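Local coordinates for uncharacterized hypothetical protein (Parabacteroides merdae, PDB 4EI0) that is of unknown function but belongs to the DUF4466 family and folds into an elongated chain rich in antiparallel beta sheets, at residues Leu16-Ile21 with Phe129-Ser134; Ala154-Val159 with Glu302-Val307. One frame throughout, in Å; residues are numbered along the deposited sequence.

Contact 1: Leu16-Ile21 with Phe129-Ser134; sequences LSNDCI and FSVKAS
Inside a beta sandwich, Cys20 meets Phe129 and Leu16 meets Val131 and Ala133, where strand 17-22 of one antiparallel sheet lies across from strand 124-133 of the other. The short strand axes run roughly antiparallel (153°) but 8.0 Å apart at their closest, a separation bridged by side chains. At one end the sulfur of Cys20 sits over the middle of the Phe129 ring, SG standing 3.5 Å from the ring centroid and only 10° off its normal, a sulfur-aromatic contact made over the face. The Cys20 torsion places SG opposite the backbone N (chi1 -164°), which sends it down onto the ring. At the other end Leu16 reaches in with one methyl: its CD2 lies 3.7 Å from Ala133 CB and 4.0 Å from Val131 CG1, the Leu16 and Val131 side chains meeting tip to tip. Between them Asn18 slides past Val131, its OD1 4.0 Å from Val131 CG1, while its amide is taken up by Tyr40 OH and the carbonyl of Glu140. Phe38 and Tyr40 also meet the Phe129 ring. A serine in place of Phe129 would probably leave the Cys20 sulfur without its aromatic face and open a gap beside Phe38 and Tyr40. Cohesion here therefore rests on dispersion and on a polarisable sulfur meeting a ring, while the partly exposed Asn18 amide is satisfied by neighbouring strands.

Contact 2: Ala154-Val159 with Glu302-Val307; sequences AKNLSV and EVTVSV
A G1 beta bulge interrupts the antiparallel ladder between Ala154-Val159 and Glu302-Val307: Asn156 and Leu157 both face Val305, and the pairing slips by one residue. Asn156 takes a left-handed backbone conformation, which turns the chain at this corner. Its backbone N-H is turned to Ser306, Asn156 N donating an almost straight bond to Ser306 OG at 3.0 Å. That hydroxyl stands opposite the carbonyl carbon of its own residue (chi1 -58°), directed at the bulge, and it also binds Asn296 OD1. The methyl CG2 of Thr304 packs against the bulge, 3.5 Å from Asn156 CA. Regular pairing resumes beyond it, with Leu157 N to Val305 O at 2.8 Å and Val159 N to Val303 O at 2.8 Å, each bond returned by the partner's N-H. On the face carrying Val159 and Val305 their CG2 methyls touch at 4.1 Å, the side chains crossing at about a right angle. The ladder's other face ends in a polar pair: Ser158 OG donates to Glu302 OE2 at 2.8 Å, reaching the carboxylate on its anti side and 27° out of plane, while Lys163 NZ also binds this hydroxyl. Strand 152-159 is an edge strand within this chain; strand 302-311 continues the sheet to 289-299, Tyr197 of strand 195-199 covers Val159 and Val303, and Lys155 NZ forms a salt bridge with Asp247 and a hydrogen bond to Gln244 O of helix 243-246.

Overall arrangement
Contacts 1 and 2 belong to different parts of an elongated chain, on opposite sides of its centre, with their centres 43 Å apart and nearest atoms about 21 Å apart. They share no strand or sheet. Along the sequence they come in series: contact 1 closes at residue 134, before contact 2 opens at 154. The two N-terminal sheets use strands up to residue 147, and contact 1 joins one to the other; the remaining two sheets start at strand 152-159, and contact 2 pairs neighbouring strands inside one of them. Each contact thus ties together strands of its own half, and neither bridges the two halves, although both halves belong to the DUF4466 family region.

Contact 1: Leu16-Ile21 with Phe129-Ser134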
ATOM      1  N   LEU B  16      -3.867  12.974 -12.993  1.00 52.65           N
ATOM      2  CA  LEU B  16      -3.200  11.687 -13.258  1.00 48.55           C
ATOM      3  C   LEU B  16      -1.755  11.894 -13.523  1.00 50.94           C
ATOM      4  O   LEU B  16      -1.388  12.761 -14.309  1.00 52.74           O
ATOM      5  CB  LEU B  16      -3.811  11.037 -14.499  1.00 53.23           C
ATOM      6  CG  LEU B  16      -3.299   9.633 -14.811  1.00 53.72           C
ATOM      7  CD1 LEU B  16      -3.355   8.731 -13.569  1.00 48.37           C
ATOM      8  CD2 LEU B  16      -4.196   9.096 -15.919  1.00 57.41           C
ATOM      9  N   SER B  17      -0.909  11.155 -12.824  1.00 49.60           N
ATOM     10  CA  SER B  17       0.512  11.211 -13.062  1.00 50.49           C
ATOM     11  C   SER B  17       1.152   9.803 -13.054  1.00 50.06           C
ATOM     12  O   SER B  17       0.533   8.817 -12.626  1.00 43.57           O
ATOM     13  CB  SER B  17       1.144  12.079 -12.007  1.00 53.23           C
ATOM     14  OG  SER B  17       1.111  11.366 -10.801  1.00 58.47           O
ATOM     15  N   ASN B  18       2.393   9.717 -13.530  1.00 45.07           N
ATOM     16  CA  ASN B  18       3.072   8.413 -13.620  1.00 44.24           C
ATOM     17  C   ASN B  18       4.580   8.528 -13.476  1.00 50.24           C
ATOM     18  O   ASN B  18       5.138   9.592 -13.646  1.00 49.63           O
ATOM     19  CB  ASN B  18       2.628   7.638 -14.877  1.00 43.10           C
ATOM     20  CG  ASN B  18       3.114   8.230 -16.242  1.00 49.37           C
ATOM     21  OD1 ASN B  18       2.878   7.622 -17.292  1.00 45.76           O
ATOM     22  ND2 ASN B  18       3.795   9.339 -16.230  1.00 46.16           N
ATOM     23  N   ASP B  19       5.219   7.422 -13.143  1.00 47.96           N
ATOM     24  CA  ASP B  19       6.664   7.335 -13.053  1.00 50.83           C
ATOM     25  C   ASP B  19       7.046   5.881 -13.230  1.00 54.48           C
ATOM     26  O   ASP B  19       6.269   5.019 -12.895  1.00 46.11           O
ATOM     27  CB  ASP B  19       7.137   7.791 -11.683  1.00 64.51           C
ATOM     28  CG  ASP B  19       8.661   7.860 -11.598  1.00 66.07           C
ATOM     29  OD1 ASP B  19       9.273   8.566 -12.402  1.00 77.40           O
ATOM     30  OD2 ASP B  19       9.257   7.183 -10.755  1.00 78.94           O
ATOM     31  N   CYS B  20       8.201   5.593 -13.817  1.00 48.23           N
ATOM     32  CA  CYS B  20       8.564   4.213 -14.065  1.00 48.72           C
ATOM     33  C   CYS B  20      10.036   4.028 -13.793  1.00 47.84           C
ATOM     34  O   CYS B  20      10.833   4.868 -14.184  1.00 50.37           O
ATOM     35  CB  CYS B  20       8.203   3.806 -15.513  1.00 43.92           C
ATOM     36  SG  CYS B  20       8.187   2.004 -15.722  1.00 45.03           S
ATOM     37  N   ILE B  21      10.390   2.935 -13.121  1.00 43.45           N
ATOM     38  CA  ILE B  21      11.789   2.622 -12.788  1.00 50.70           C
ATOM     39  C   ILE B  21      12.141   1.218 -13.278  1.00 47.24           C
ATOM     40  O   ILE B  21      11.380   0.292 -13.110  1.00 47.39           O
ATOM     41  CB  ILE B  21      12.129   2.839 -11.278  1.00 59.91           C
ATOM     42  CG1 ILE B  21      11.552   1.750 -10.364  1.00 74.29           C
ATOM     43  CG2 ILE B  21      11.663   4.227 -10.826  1.00 59.45           C
ATOM     44  CD1 ILE B  21      12.192   1.680  -8.981  1.00 82.31           C
ATOM     45  N   PHE B 129       5.474   3.675 -21.681  1.00 41.00           N
ATOM     46  CA  PHE B 129       4.426   3.272 -20.707  1.00 48.09           C
ATOM     47  C   PHE B 129       3.354   4.352 -20.686  1.00 50.62           C
ATOM     48  O   PHE B 129       3.673   5.547 -20.824  1.00 48.93           O
ATOM     49  CB  PHE B 129       4.970   3.171 -19.285  1.00 42.37           C
ATOM     50  CG  PHE B 129       6.013   2.095 -19.078  1.00 42.73           C
ATOM     51  CD1 PHE B 129       7.315   2.283 -19.476  1.00 47.92           C
ATOM     52  CD2 PHE B 129       5.658   0.862 -18.542  1.00 45.74           C
ATOM     53  CE1 PHE B 129       8.258   1.298 -19.296  1.00 45.56           C
ATOM     54  CE2 PHE B 129       6.603  -0.125 -18.371  1.00 44.78           C
ATOM     55  CZ  PHE B 129       7.906   0.094 -18.744  1.00 48.57           C
ATOM     56  N   SER B 130       2.098   3.955 -20.526  1.00 47.12           N
ATOM     57  CA  SER B 130       1.005   4.946 -20.450  1.00 46.34           C
ATOM     58  C   SER B 130      -0.137   4.422 -19.621  1.00 43.72           C
ATOM     59  O   SER B 130      -0.236   3.205 -19.343  1.00 44.30           O
ATOM     60  CB  SER B 130       0.514   5.316 -21.837  1.00 48.56           C
ATOM     61  OG  SER B 130       0.085   4.173 -22.543  1.00 49.85           O
ATOM     62  N   VAL B 131      -0.968   5.353 -19.165  1.00 42.47           N
ATOM     63  CA  VAL B 131      -2.026   5.108 -18.196  1.00 43.41           C
ATOM     64  C   VAL B 131      -3.262   5.958 -18.557  1.00 48.00           C
ATOM     65  O   VAL B 131      -3.116   7.068 -19.048  1.00 42.63           O
ATOM     66  CB  VAL B 131      -1.562   5.404 -16.728  1.00 45.22           C
ATOM     67  CG1 VAL B 131      -1.006   6.825 -16.589  1.00 49.58           C
ATOM     68  CG2 VAL B 131      -2.679   5.140 -15.719  1.00 51.11           C
ATOM     69  N   LYS B 132      -4.448   5.421 -18.306  1.00 39.86           N
ATOM     70  CA  LYS B 132      -5.716   6.148 -18.399  1.00 50.59           C
ATOM     71  C   LYS B 132      -6.439   6.109 -17.041  1.00 51.40           C
ATOM     72  O   LYS B 132      -6.442   5.077 -16.393  1.00 45.67           O
ATOM     73  CB  LYS B 132      -6.635   5.485 -19.442  1.00 45.83           C
ATOM     74  CG  LYS B 132      -6.123   5.522 -20.894  1.00 57.19           C
ATOM     75  CD  LYS B 132      -7.146   4.851 -21.837  1.00 67.03           C
ATOM     76  CE  LYS B 132      -6.584   4.273 -23.126  1.00 78.11           C
ATOM     77  NZ  LYS B 132      -6.734   5.108 -24.351  1.00 65.33           N
ATOM     78  N   ALA B 133      -7.084   7.213 -16.657  1.00 44.75           N
ATOM     79  CA  ALA B 133      -7.979   7.277 -15.491  1.00 49.15           C
ATOM     80  C   ALA B 133      -9.443   7.581 -15.862  1.00 57.63           C
ATOM     81  O   ALA B 133      -9.753   8.021 -16.970  1.00 49.85           O
ATOM     82  CB  ALA B 133      -7.488   8.349 -14.527  1.00 48.56           C
ATOM     83  N   SER B 134     -10.337   7.439 -14.890  1.00 51.60           N
ATOM     84  CA  SER B 134     -11.781   7.499 -15.158  1.00 58.72           C
ATOM     85  C   SER B 134     -12.326   8.919 -15.411  1.00 50.53           C
ATOM     86  O   SER B 134     -13.489   9.057 -15.726  1.00 60.60           O
ATOM     87  CB  SER B 134     -12.557   6.845 -14.028  1.00 51.28           C
ATOM     88  OG  SER B 134     -12.369   7.570 -12.820  1.00 57.75           O
TER

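Contact 2: Ala154-Val159 with Glu302-Val307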
ATOM      1  N   ALA B 154      23.549 -20.598 -20.907  1.00 42.91           N
ATOM      2  CA  ALA B 154      22.905 -21.894 -20.559  1.00 42.36           C
ATOM      3  C   ALA B 154      23.352 -22.199 -19.136  1.00 50.02           C
ATOM      4  O   ALA B 154      24.557 -22.155 -18.850  1.00 48.53           O
ATOM      5  CB  ALA B 154      23.373 -22.967 -21.523  1.00 42.20           C
ATOM      6  N   LYS B 155      22.422 -22.492 -18.227  1.00 40.11           N
ATOM      7  CA  LYS B 155      22.747 -22.663 -16.833  1.00 48.40           C
ATOM      8  C   LYS B 155      22.440 -24.050 -16.328  1.00 54.66           C
ATOM      9  O   LYS B 155      21.554 -24.717 -16.824  1.00 49.95           O
ATOM     10  CB  LYS B 155      21.984 -21.673 -15.968  1.00 55.59           C
ATOM     11  CG  LYS B 155      22.332 -20.234 -16.218  1.00 53.08           C
ATOM     12  CD  LYS B 155      21.380 -19.324 -15.465  1.00 58.30           C
ATOM     13  CE  LYS B 155      21.573 -19.490 -13.953  1.00 72.83           C
ATOM     14  NZ  LYS B 155      20.962 -18.360 -13.204  1.00 78.58           N
ATOM     15  N   ASN B 156      23.228 -24.471 -15.350  1.00 51.20           N
ATOM     16  CA  ASN B 156      23.016 -25.691 -14.598  1.00 53.33           C
ATOM     17  C   ASN B 156      22.843 -26.911 -15.444  1.00 56.32           C
ATOM     18  O   ASN B 156      21.887 -27.641 -15.290  1.00 56.50           O
ATOM     19  CB  ASN B 156      21.848 -25.491 -13.627  1.00 66.17           C
ATOM     20  CG  ASN B 156      22.071 -24.294 -12.715  1.00 59.30           C
ATOM     21  OD1 ASN B 156      21.257 -23.364 -12.682  1.00 65.39           O
ATOM     22  ND2 ASN B 156      23.208 -24.266 -12.038  1.00 58.84           N
ATOM     23  N   LEU B 157      23.809 -27.153 -16.321  1.00 49.46           N
ATOM     24  CA  LEU B 157      23.817 -28.337 -17.163  1.00 46.83           C
ATOM     25  C   LEU B 157      24.630 -29.451 -16.505  1.00 51.39           C
ATOM     26  O   LEU B 157      25.639 -29.200 -15.873  1.00 50.03           O
ATOM     27  CB  LEU B 157      24.418 -28.025 -18.531  1.00 51.51           C
ATOM     28  CG  LEU B 157      23.580 -27.002 -19.287  1.00 55.10           C
ATOM     29  CD1 LEU B 157      24.419 -26.074 -20.139  1.00 56.30           C
ATOM     30  CD2 LEU B 157      22.524 -27.732 -20.096  1.00 61.31           C
ATOM     31  N   SER B 158      24.216 -30.692 -16.723  1.00 49.46           N
ATOM     32  CA  SER B 158      24.832 -31.834 -16.110  1.00 47.00           C
ATOM     33  C   SER B 158      25.901 -32.452 -16.991  1.00 53.59           C
ATOM     34  O   SER B 158      25.688 -32.734 -18.156  1.00 54.11           O
ATOM     35  CB  SER B 158      23.743 -32.854 -15.729  1.00 61.08           C
ATOM     36  OG  SER B 158      24.326 -34.048 -15.302  1.00 63.03           O
ATOM     37  N   VAL B 159      27.064 -32.685 -16.406  1.00 49.62           N
ATOM     38  CA  VAL B 159      28.181 -33.260 -17.096  1.00 55.36           C
ATOM     39  C   VAL B 159      28.648 -34.456 -16.285  1.00 52.11           C
ATOM     40  O   VAL B 159      28.796 -34.380 -15.069  1.00 57.78           O
ATOM     41  CB  VAL B 159      29.289 -32.205 -17.314  1.00 52.60           C
ATOM     42  CG1 VAL B 159      30.532 -32.865 -17.872  1.00 47.57           C
ATOM     43  CG2 VAL B 159      28.757 -31.102 -18.272  1.00 40.56           C
ATOM     44  N   GLU B 302      29.204 -36.328 -10.699  1.00 73.95           N
ATOM     45  CA  GLU B 302      28.549 -35.320 -11.514  1.00 66.19           C
ATOM     46  C   GLU B 302      29.229 -33.937 -11.412  1.00 60.14           C
ATOM     47  O   GLU B 302      29.611 -33.494 -10.341  1.00 61.21           O
ATOM     48  CB  GLU B 302      27.065 -35.186 -11.103  1.00 77.86           C
ATOM     49  CG  GLU B 302      26.279 -34.237 -12.008  1.00 86.55           C
ATOM     50  CD  GLU B 302      24.804 -34.104 -11.688  1.00 84.65           C
ATOM     51  OE1 GLU B 302      24.386 -34.433 -10.559  1.00104.97           O
ATOM     52  OE2 GLU B 302      24.068 -33.641 -12.581  1.00 86.93           O
ATOM     53  N   VAL B 303      29.263 -33.215 -12.510  1.00 55.30           N
ATOM     54  CA  VAL B 303      29.598 -31.807 -12.505  1.00 49.13           C
ATOM     55  C   VAL B 303      28.448 -31.022 -13.023  1.00 49.61           C
ATOM     56  O   VAL B 303      27.796 -31.433 -13.960  1.00 61.07           O
ATOM     57  CB  VAL B 303      30.859 -31.628 -13.377  1.00 52.05           C
ATOM     58  CG1 VAL B 303      31.218 -30.166 -13.542  1.00 49.23           C
ATOM     59  CG2 VAL B 303      32.014 -32.425 -12.755  1.00 51.94           C
ATOM     60  N   THR B 304      28.180 -29.867 -12.450  1.00 52.04           N
ATOM     61  CA  THR B 304      27.228 -28.934 -13.009  1.00 48.62           C
ATOM     62  C   THR B 304      27.950 -27.689 -13.578  1.00 52.04           C
ATOM     63  O   THR B 304      28.726 -27.058 -12.862  1.00 48.06           O
ATOM     64  CB  THR B 304      26.223 -28.471 -11.934  1.00 57.24           C
ATOM     65  OG1 THR B 304      25.636 -29.621 -11.310  1.00 49.40           O
ATOM     66  CG2 THR B 304      25.113 -27.625 -12.522  1.00 51.97           C
ATOM     67  N   VAL B 305      27.655 -27.322 -14.833  1.00 44.13           N
ATOM     68  CA  VAL B 305      28.288 -26.170 -15.480  1.00 44.60           C
ATOM     69  C   VAL B 305      27.232 -25.182 -15.927  1.00 46.97           C
ATOM     70  O   VAL B 305      26.094 -25.557 -16.156  1.00 49.61           O
ATOM     71  CB  VAL B 305      29.197 -26.584 -16.668  1.00 40.36           C
ATOM     72  CG1 VAL B 305      30.223 -27.631 -16.260  1.00 43.21           C
ATOM     73  CG2 VAL B 305      28.377 -27.090 -17.841  1.00 47.00           C
ATOM     74  N   SER B 306      27.625 -23.928 -16.017  1.00 41.91           N
ATOM     75  CA  SER B 306      26.860 -22.865 -16.635  1.00 48.06           C
ATOM     76  C   SER B 306      27.787 -22.084 -17.582  1.00 46.34           C
ATOM     77  O   SER B 306      28.943 -21.895 -17.277  1.00 41.68           O
ATOM     78  CB  SER B 306      26.338 -21.946 -15.553  1.00 46.04           C
ATOM     79  OG  SER B 306      25.538 -22.690 -14.639  1.00 51.57           O
ATOM     80  N   VAL B 307      27.282 -21.613 -18.711  1.00 43.73           N
ATOM     81  CA  VAL B 307      28.145 -21.080 -19.802  1.00 38.71           C
ATOM     82  C   VAL B 307      27.542 -19.830 -20.377  1.00 37.55           C
ATOM     83  O   VAL B 307      26.335 -19.779 -20.606  1.00 41.09           O
ATOM     84  CB  VAL B 307      28.315 -22.136 -20.929  1.00 40.35           C
ATOM     85  CG1 VAL B 307      29.115 -21.609 -22.128  1.00 33.93           C
ATOM     86  CG2 VAL B 307      28.887 -23.433 -20.388  1.00 36.64           C
TER